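PDB 4OPE: Nrps/pks from Streptomyces albus, which probably catalyses decarboxylative Claisen condensation, the chain-extending step of a ketosynthase domain, in assembly-line biosynthesis of the polyketide-peptide oxazolomycin. Local coordinates for residues A[537-541]-A[542-546]; A[283-286]-A[287-291]; A[96-99]-A[100-103]. All blocks are in the same frame, centred on the assembly; numbering follows the deposited sequence.

Contact 1: residues A[537-541]-A[542-546]; sequences TGRTA and PELAE
Glu543 folds back from the first turn of its helix onto the loop 537-541 that leads into it. Glu543 CB lies 3.3 Å from Thr540 O and close to Gly538 O. Glu543 CG points away from the carbonyl carbon of its own residue, chi1 -70°, and this turns the chain back past the helix start. Glu543 CG then passes 3.2 Å from Thr540 OG1. The carboxylate ends between two threonine hydroxyls. Glu543 OE1 accepts from Thr540 OG1 at 2.8 Å, and Glu543 OE2 accepts from Thr537 OG1. Each oxygen uses its anti lone pair, on the outer side of the carboxylate. A weak bond from Thr540 N also reaches Glu543 OE1, so two donors of one residue hold that oxygen. Thr540 is the N-cap, and Thr540 OG1 weakly accepts from Glu543 N at 3.5 Å. Thr540 and Glu543 thus form a capping box. A water accepts from Thr537 N and donates to Glu543 O, a further tie between loop and helix. Beside the box, Leu544 lays CD2 over one face of the Arg539 guanidinium, near the border of the group. Arg539 NH2 itself bonds to Ala555 O. Glu543 is partly exposed. On the buried side, Ala541 and Ala545 pack on strand 496-502, Ala545 also meets Leu525 of strand 524-528, and Leu544 touches Ala536.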
loop_
_atom_site.group_PDB
_atom_site.type_symbol
_atom_site.label_atom_id
_atom_site.label_comp_id
_atom_site.label_asym_id
_atom_site.label_seq_id
_atom_site.Cartn_x
_atom_site.Cartn_y
_atom_site.Cartn_z
ATOM N N THR A 537 6.039 -41.005 -27.326
ATOM C CA THR A 537 6.772 -41.704 -28.353
ATOM C C THR A 537 6.594 -41.059 -29.711
ATOM O O THR A 537 7.229 -41.484 -30.679
ATOM C CB THR A 537 6.361 -43.204 -28.418
ATOM O OG1 THR A 537 4.943 -43.374 -28.703
ATOM C CG2 THR A 537 6.716 -43.877 -27.143
ATOM N N GLY A 538 5.730 -40.046 -29.776
ATOM C CA GLY A 538 5.473 -39.278 -30.992
ATOM C C GLY A 538 4.360 -38.274 -30.709
ATOM O O GLY A 538 3.854 -38.209 -29.595
ATOM N N ARG A 539 3.956 -37.505 -31.713
ATOM C CA ARG A 539 2.992 -36.405 -31.520
ATOM C C ARG A 539 1.518 -36.707 -31.863
ATOM O O ARG A 539 0.678 -35.824 -31.763
ATOM C CB ARG A 539 3.470 -35.134 -32.267
ATOM C CG ARG A 539 4.663 -34.358 -31.611
ATOM C CD ARG A 539 4.516 -33.863 -30.131
ATOM N NE ARG A 539 3.423 -32.892 -29.833
ATOM C CZ ARG A 539 3.259 -32.225 -28.668
ATOM N NH1 ARG A 539 4.112 -32.391 -27.650
ATOM N NH2 ARG A 539 2.235 -31.375 -28.506
ATOM N N THR A 540 1.172 -37.933 -32.220
ATOM C CA THR A 540 -0.241 -38.265 -32.309
ATOM C C THR A 540 -0.880 -38.201 -30.924
ATOM O O THR A 540 -0.245 -38.408 -29.906
ATOM C CB THR A 540 -0.532 -39.685 -32.833
ATOM O OG1 THR A 540 -0.171 -40.640 -31.827
ATOM C CG2 THR A 540 0.221 -39.986 -34.161
ATOM N N ALA A 541 -2.177 -37.962 -30.914
ATOM C CA ALA A 541 -2.917 -37.734 -29.690
ATOM C C ALA A 541 -2.896 -38.941 -28.732
ATOM O O ALA A 541 -2.665 -38.777 -27.551
ATOM C CB ALA A 541 -4.348 -37.309 -30.044
ATOM N N PRO A 542 -3.143 -40.161 -29.239
ATOM C CA PRO A 542 -3.046 -41.352 -28.365
ATOM C C PRO A 542 -1.696 -41.450 -27.662
ATOM O O PRO A 542 -1.609 -41.829 -26.483
ATOM C CB PRO A 542 -3.191 -42.526 -29.327
ATOM C CG PRO A 542 -3.733 -41.963 -30.591
ATOM C CD PRO A 542 -3.387 -40.507 -30.646
ATOM N N GLU A 543 -0.645 -41.108 -28.392
ATOM C CA GLU A 543 0.705 -41.101 -27.828
ATOM C C GLU A 543 0.849 -40.060 -26.762
ATOM O O GLU A 543 1.462 -40.314 -25.743
ATOM C CB GLU A 543 1.765 -40.867 -28.923
ATOM C CG GLU A 543 1.915 -42.034 -29.869
ATOM C CD GLU A 543 2.952 -41.772 -30.941
ATOM O OE1 GLU A 543 2.622 -41.039 -31.914
ATOM O OE2 GLU A 543 4.080 -42.359 -30.830
ATOM N N LEU A 544 0.280 -38.897 -27.023
ATOM C CA LEU A 544 0.251 -37.777 -26.078
ATOM C C LEU A 544 -0.571 -38.097 -24.866
ATOM O O LEU A 544 -0.119 -37.918 -23.735
ATOM C CB LEU A 544 -0.287 -36.510 -26.745
ATOM C CG LEU A 544 0.570 -36.020 -27.943
ATOM C CD1 LEU A 544 0.047 -34.714 -28.521
ATOM C CD2 LEU A 544 2.019 -35.869 -27.543
ATOM N N ALA A 545 -1.765 -38.599 -25.108
ATOM C CA ALA A 545 -2.609 -39.096 -24.051
ATOM C C ALA A 545 -1.891 -40.074 -23.156
ATOM O O ALA A 545 -1.922 -39.953 -21.962
ATOM C CB ALA A 545 -3.833 -39.752 -24.649
ATOM N N GLU A 546 -1.240 -41.067 -23.715
ATOM C CA GLU A 546 -0.605 -42.093 -22.861
ATOM C C GLU A 546 0.546 -41.525 -22.003
ATOM O O GLU A 546 0.787 -41.956 -20.883
ATOM C CB GLU A 546 -0.144 -43.291 -23.713
ATOM C CG GLU A 546 -1.299 -44.188 -24.216
ATOM C CD GLU A 546 -0.846 -45.310 -25.185
ATOM O OE1 GLU A 546 0.062 -45.062 -26.019
ATOM O OE2 GLU A 546 -1.389 -46.448 -25.124
HETATM O O HOH W 1 3.680 -41.982 -25.625
#

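Contact 2: residues A[283-286]-A[287-291]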
loop_
_atom_site.group_PDB
_atom_site.type_symbol
_atom_site.label_atom_id
_atom_site.label_comp_id
_atom_site.label_asym_id
_atom_site.label_seq_id
_atom_site.Cartn_x
_atom_site.Cartn_y
_atom_site.Cartn_z
ATOM N N ASN A 283 -14.273 15.923 -4.016
ATOM C CA ASN A 283 -13.857 17.164 -4.591
ATOM C C ASN A 283 -13.879 17.085 -6.116
ATOM O O ASN A 283 -13.065 16.425 -6.727
ATOM C CB ASN A 283 -12.458 17.496 -4.105
ATOM C CG ASN A 283 -11.932 18.762 -4.705
ATOM O OD1 ASN A 283 -12.569 19.376 -5.570
ATOM N ND2 ASN A 283 -10.747 19.169 -4.261
ATOM N N PRO A 284 -14.781 17.826 -6.745
ATOM C CA PRO A 284 -14.926 17.661 -8.186
ATOM C C PRO A 284 -13.849 18.404 -8.947
ATOM O O PRO A 284 -13.636 18.149 -10.113
ATOM C CB PRO A 284 -16.320 18.244 -8.456
ATOM C CG PRO A 284 -16.466 19.289 -7.425
ATOM C CD PRO A 284 -15.757 18.786 -6.197
ATOM N N ARG A 285 -13.172 19.323 -8.306
ATOM C CA ARG A 285 -12.042 19.946 -8.961
ATOM C C ARG A 285 -10.967 18.891 -9.216
ATOM O O ARG A 285 -10.424 18.789 -10.311
ATOM C CB ARG A 285 -11.484 21.086 -8.101
ATOM C CG ARG A 285 -10.541 22.038 -8.826
ATOM C CD ARG A 285 -9.427 22.602 -7.930
ATOM N NE ARG A 285 -8.152 21.884 -8.131
ATOM C CZ ARG A 285 -7.572 21.037 -7.271
ATOM N NH1 ARG A 285 -6.425 20.449 -7.618
ATOM N NH2 ARG A 285 -8.107 20.769 -6.070
ATOM N N ALA A 286 -10.682 18.094 -8.203
ATOM C CA ALA A 286 -9.604 17.135 -8.266
ATOM C C ALA A 286 -9.978 15.963 -9.160
ATOM O O ALA A 286 -9.143 15.459 -9.904
ATOM C CB ALA A 286 -9.274 16.647 -6.865
ATOM N N GLN A 287 -11.237 15.543 -9.112
ATOM C CA GLN A 287 -11.719 14.561 -10.036
ATOM C C GLN A 287 -11.528 15.034 -11.461
ATOM O O GLN A 287 -11.071 14.288 -12.339
ATOM C CB GLN A 287 -13.192 14.278 -9.791
ATOM C CG GLN A 287 -13.476 13.636 -8.424
ATOM C CD GLN A 287 -14.961 13.318 -8.172
ATOM O OE1 GLN A 287 -15.782 13.351 -9.075
ATOM N NE2 GLN A 287 -15.284 12.970 -6.941
ATOM N N GLY A 288 -11.869 16.277 -11.703
ATOM C CA GLY A 288 -11.674 16.869 -13.015
ATOM C C GLY A 288 -10.229 16.849 -13.507
ATOM O O GLY A 288 -9.950 16.448 -14.664
ATOM N N VAL A 289 -9.318 17.280 -12.650
ATOM C CA VAL A 289 -7.911 17.259 -12.979
ATOM C C VAL A 289 -7.420 15.849 -13.323
ATOM O O VAL A 289 -6.788 15.626 -14.363
ATOM C CB VAL A 289 -7.071 17.791 -11.810
ATOM C CG1 VAL A 289 -5.586 17.637 -12.098
ATOM C CG2 VAL A 289 -7.432 19.250 -11.555
ATOM N N LEU A 290 -7.731 14.899 -12.440
ATOM C CA LEU A 290 -7.329 13.495 -12.593
ATOM C C LEU A 290 -7.770 12.946 -13.950
ATOM O O LEU A 290 -6.952 12.457 -14.720
ATOM C CB LEU A 290 -7.961 12.690 -11.483
ATOM C CG LEU A 290 -7.745 11.188 -11.548
ATOM C CD1 LEU A 290 -6.352 10.829 -11.070
ATOM C CD2 LEU A 290 -8.792 10.448 -10.743
ATOM N N ILE A 291 -9.060 13.051 -14.244
ATOM C CA ILE A 291 -9.594 12.524 -15.474
ATOM C C ILE A 291 -8.993 13.220 -16.713
ATOM O O ILE A 291 -8.702 12.573 -17.730
ATOM C CB ILE A 291 -11.138 12.648 -15.481
ATOM C CG1 ILE A 291 -11.750 11.689 -14.450
ATOM C CG2 ILE A 291 -11.713 12.265 -16.817
ATOM C CD1 ILE A 291 -13.222 11.895 -14.151
#
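The N-terminal turn of helix 284-298 begins with an asparagine N-cap, and Gln287 reaches back from the helix to that cap residue. Asn283 caps with its side chain, and its carbonyl starts the i to i+4 bonds of the helix. Asn283 OD1 accepts from Arg285 N at 2.8 Å, with the donor 37° out of the amide plane, and more weakly from Ala286 N. Asn283 O takes Gln287 N at 3.1 Å, nearly straight at 170°.

The Gln287 side chain leaves on the side of its own main-chain nitrogen, chi1 -65°, and runs extended beyond CG. This lays Gln287 CG 3.3 Å from Asn283 O, alongside the carbonyl that its own N-H binds. The buried side chain goes on to touch Val321 and Phe422. An alanine here would keep the backbone bond but would probably leave Asn283 O without its CG neighbour and open a gap facing Val321 and Phe422.

One turn after Arg285, Val289 sets its CG2 3.3 Å from Arg285 O. Val289 CG2 also lies 4.2 Å from Arg285 NH1, a loose contact. This edge of the turn lies at the dimer interface, where Arg285 NH1 forms a salt bridge with Asp166 of the second subunit and Val289 packs on Arg120 of that subunit. Ala286 O receives Leu290 N at 3.0 Å. A side-chain N-cap followed by successive i to i+4 bonds is the classic start of an alpha-helix.

Contact 3: residues A[96-99]-A[100-103]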
loop_
_atom_site.group_PDB
_atom_site.type_symbol
_atom_site.label_atom_id
_atom_site.label_comp_id
_atom_site.label_asym_id
_atom_site.label_seq_id
_atom_site.Cartn_x
_atom_site.Cartn_y
_atom_site.Cartn_z
ATOM N N ARG A 96 -6.678 -15.700 2.181
ATOM C CA ARG A 96 -6.900 -17.001 1.616
ATOM C C ARG A 96 -7.547 -16.949 0.249
ATOM O O ARG A 96 -7.173 -17.664 -0.674
ATOM C CB ARG A 96 -7.801 -17.774 2.544
ATOM C CG ARG A 96 -7.298 -17.823 3.995
ATOM C CD ARG A 96 -8.200 -18.712 4.811
ATOM N NE ARG A 96 -8.706 -18.056 5.997
ATOM C CZ ARG A 96 -9.934 -18.196 6.455
ATOM N NH1 ARG A 96 -10.855 -18.903 5.802
ATOM N NH2 ARG A 96 -10.250 -17.598 7.570
ATOM N N ILE A 97 -8.549 -16.100 0.132
ATOM C CA ILE A 97 -9.300 -15.991 -1.095
ATOM C C ILE A 97 -8.452 -15.405 -2.197
ATOM O O ILE A 97 -8.521 -15.835 -3.354
ATOM C CB ILE A 97 -10.552 -15.166 -0.852
ATOM C CG1 ILE A 97 -11.507 -16.032 -0.030
ATOM C CG2 ILE A 97 -11.169 -14.726 -2.172
ATOM C CD1 ILE A 97 -12.812 -15.359 0.306
ATOM N N PHE A 98 -7.646 -14.422 -1.853
ATOM C CA PHE A 98 -6.783 -13.850 -2.841
ATOM C C PHE A 98 -5.765 -14.868 -3.415
ATOM O O PHE A 98 -5.383 -14.791 -4.577
ATOM C CB PHE A 98 -6.078 -12.636 -2.270
ATOM C CG PHE A 98 -5.437 -11.790 -3.293
ATOM C CD1 PHE A 98 -6.190 -11.184 -4.276
ATOM C CD2 PHE A 98 -4.106 -11.601 -3.295
ATOM C CE1 PHE A 98 -5.603 -10.396 -5.258
ATOM C CE2 PHE A 98 -3.509 -10.807 -4.278
ATOM C CZ PHE A 98 -4.264 -10.212 -5.261
ATOM N N LEU A 99 -5.357 -15.830 -2.610
ATOM C CA LEU A 99 -4.486 -16.863 -3.109
ATOM C C LEU A 99 -5.176 -17.681 -4.188
ATOM O O LEU A 99 -4.616 -17.931 -5.271
ATOM C CB LEU A 99 -4.077 -17.789 -1.998
ATOM C CG LEU A 99 -2.821 -17.449 -1.248
ATOM C CD1 LEU A 99 -2.820 -18.337 -0.028
ATOM C CD2 LEU A 99 -1.574 -17.693 -2.082
ATOM N N GLN A 100 -6.409 -18.080 -3.924
ATOM C CA GLN A 100 -7.151 -18.803 -4.946
ATOM C C GLN A 100 -7.396 -17.929 -6.185
ATOM O O GLN A 100 -7.275 -18.412 -7.309
ATOM C CB GLN A 100 -8.425 -19.397 -4.376
ATOM C CG GLN A 100 -8.130 -20.348 -3.190
ATOM C CD GLN A 100 -9.405 -20.918 -2.545
ATOM O OE1 GLN A 100 -10.428 -20.302 -2.600
ATOM N NE2 GLN A 100 -9.314 -22.064 -1.899
ATOM N N THR A 101 -7.683 -16.645 -5.984
ATOM C CA THR A 101 -7.873 -15.730 -7.089
ATOM C C THR A 101 -6.638 -15.662 -7.952
ATOM O O THR A 101 -6.707 -15.771 -9.168
ATOM C CB THR A 101 -8.208 -14.342 -6.548
ATOM O OG1 THR A 101 -9.464 -14.419 -5.860
ATOM C CG2 THR A 101 -8.259 -13.300 -7.649
ATOM N N VAL A 102 -5.475 -15.553 -7.350
ATOM C CA VAL A 102 -4.267 -15.484 -8.177
ATOM C C VAL A 102 -4.057 -16.759 -8.958
ATOM O O VAL A 102 -3.697 -16.724 -10.141
ATOM C CB VAL A 102 -3.028 -15.105 -7.378
ATOM C CG1 VAL A 102 -1.802 -15.117 -8.268
ATOM C CG2 VAL A 102 -3.237 -13.708 -6.815
ATOM N N TRP A 103 -4.314 -17.886 -8.314
ATOM C CA TRP A 103 -4.246 -19.166 -9.018
ATOM C C TRP A 103 -5.161 -19.119 -10.244
ATOM O O TRP A 103 -4.736 -19.480 -11.358
ATOM C CB TRP A 103 -4.659 -20.350 -8.137
ATOM C CG TRP A 103 -4.400 -21.633 -8.848
ATOM C CD1 TRP A 103 -5.259 -22.334 -9.647
ATOM C CD2 TRP A 103 -3.158 -22.352 -8.864
ATOM N NE1 TRP A 103 -4.632 -23.464 -10.156
ATOM C CE2 TRP A 103 -3.339 -23.491 -9.706
ATOM C CE3 TRP A 103 -1.916 -22.148 -8.254
ATOM C CZ2 TRP A 103 -2.316 -24.399 -9.960
ATOM C CZ3 TRP A 103 -0.894 -23.068 -8.495
ATOM C CH2 TRP A 103 -1.103 -24.178 -9.336
#
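At Phe98 the ring swings opposite the main-chain nitrogen, chi1 -166°, while Val102 turns CG2 away from its own carbonyl carbon. These two settings bring the methyl of Val102 over one face of the Phe98 ring, one helical turn away. Val102 CG2 stands 4.0 Å from the Phe98 ring centroid and 18° off the normal, a CH-pi contact. The methyl sits away from the ring centre, and the ring atom nearest to Val102 CG2 is Phe98 CE2 at 3.9 Å. Val102 CG2 also lies 3.3 Å from Phe98 O, so the methyl rests against both the carbonyl and the ring of the same residue. Phe98 O accepts Val102 N at 2.9 Å.

Thr101 lies next to this pair. Its CB comes near the Phe98 ring obliquely. Thr101 OG1 is 3.0 Å from Ile97 O. Ile97 O accepts Thr101 N at 2.9 Å. The buried hydroxyl has a hydrogen-bond partner beyond the helix in Ser243 OG. Ile97 CG2 approaches Thr101 OG1 at 4.1 Å. Further round, Gln100 CG runs along the carbonyl of Arg96, 3.8 Å from Arg96 O. The backbone bond from Gln100 N to that oxygen is weak. Trp103 N closes the next turn on Leu99 O.

All eight residues are buried in the first half or so of helix 93-108. Phe98 and Leu99 pack on helix 152-163, and Val102 meets Phe163 there. Ile97, Phe98 and Thr101 face strand 242-250. Arg96, Leu99 and Gln100 touch Phe76 of strand 75-76. Trp103 meets Phe80 and Phe570 edge-to-face.

In the fold
Along the chain contact 3 comes first, then contact 2, then contact 1. Contact 3 lies within helix 93-108. Contacts 2 and 1 lie at the starts of helices 284-298 and 541-550. Contacts 2 and 3 both belong to the ketosynthase, and their centres are 34 Å apart. The large mixed sheet links them. Contact 3 packs on its strand 242-250, and contact 2 on strands 263-272, 427-434 and 416-422. Contact 1 appears to lie in a peripheral part, beside strands 496-502 and 524-528. Its centre is 34 Å from that of contact 3 and 60 Å from that of contact 2, across the chain's centre. Contact 3 is buried within the core, contact 2 meets the second subunit, and contact 1 caps a peripheral helix.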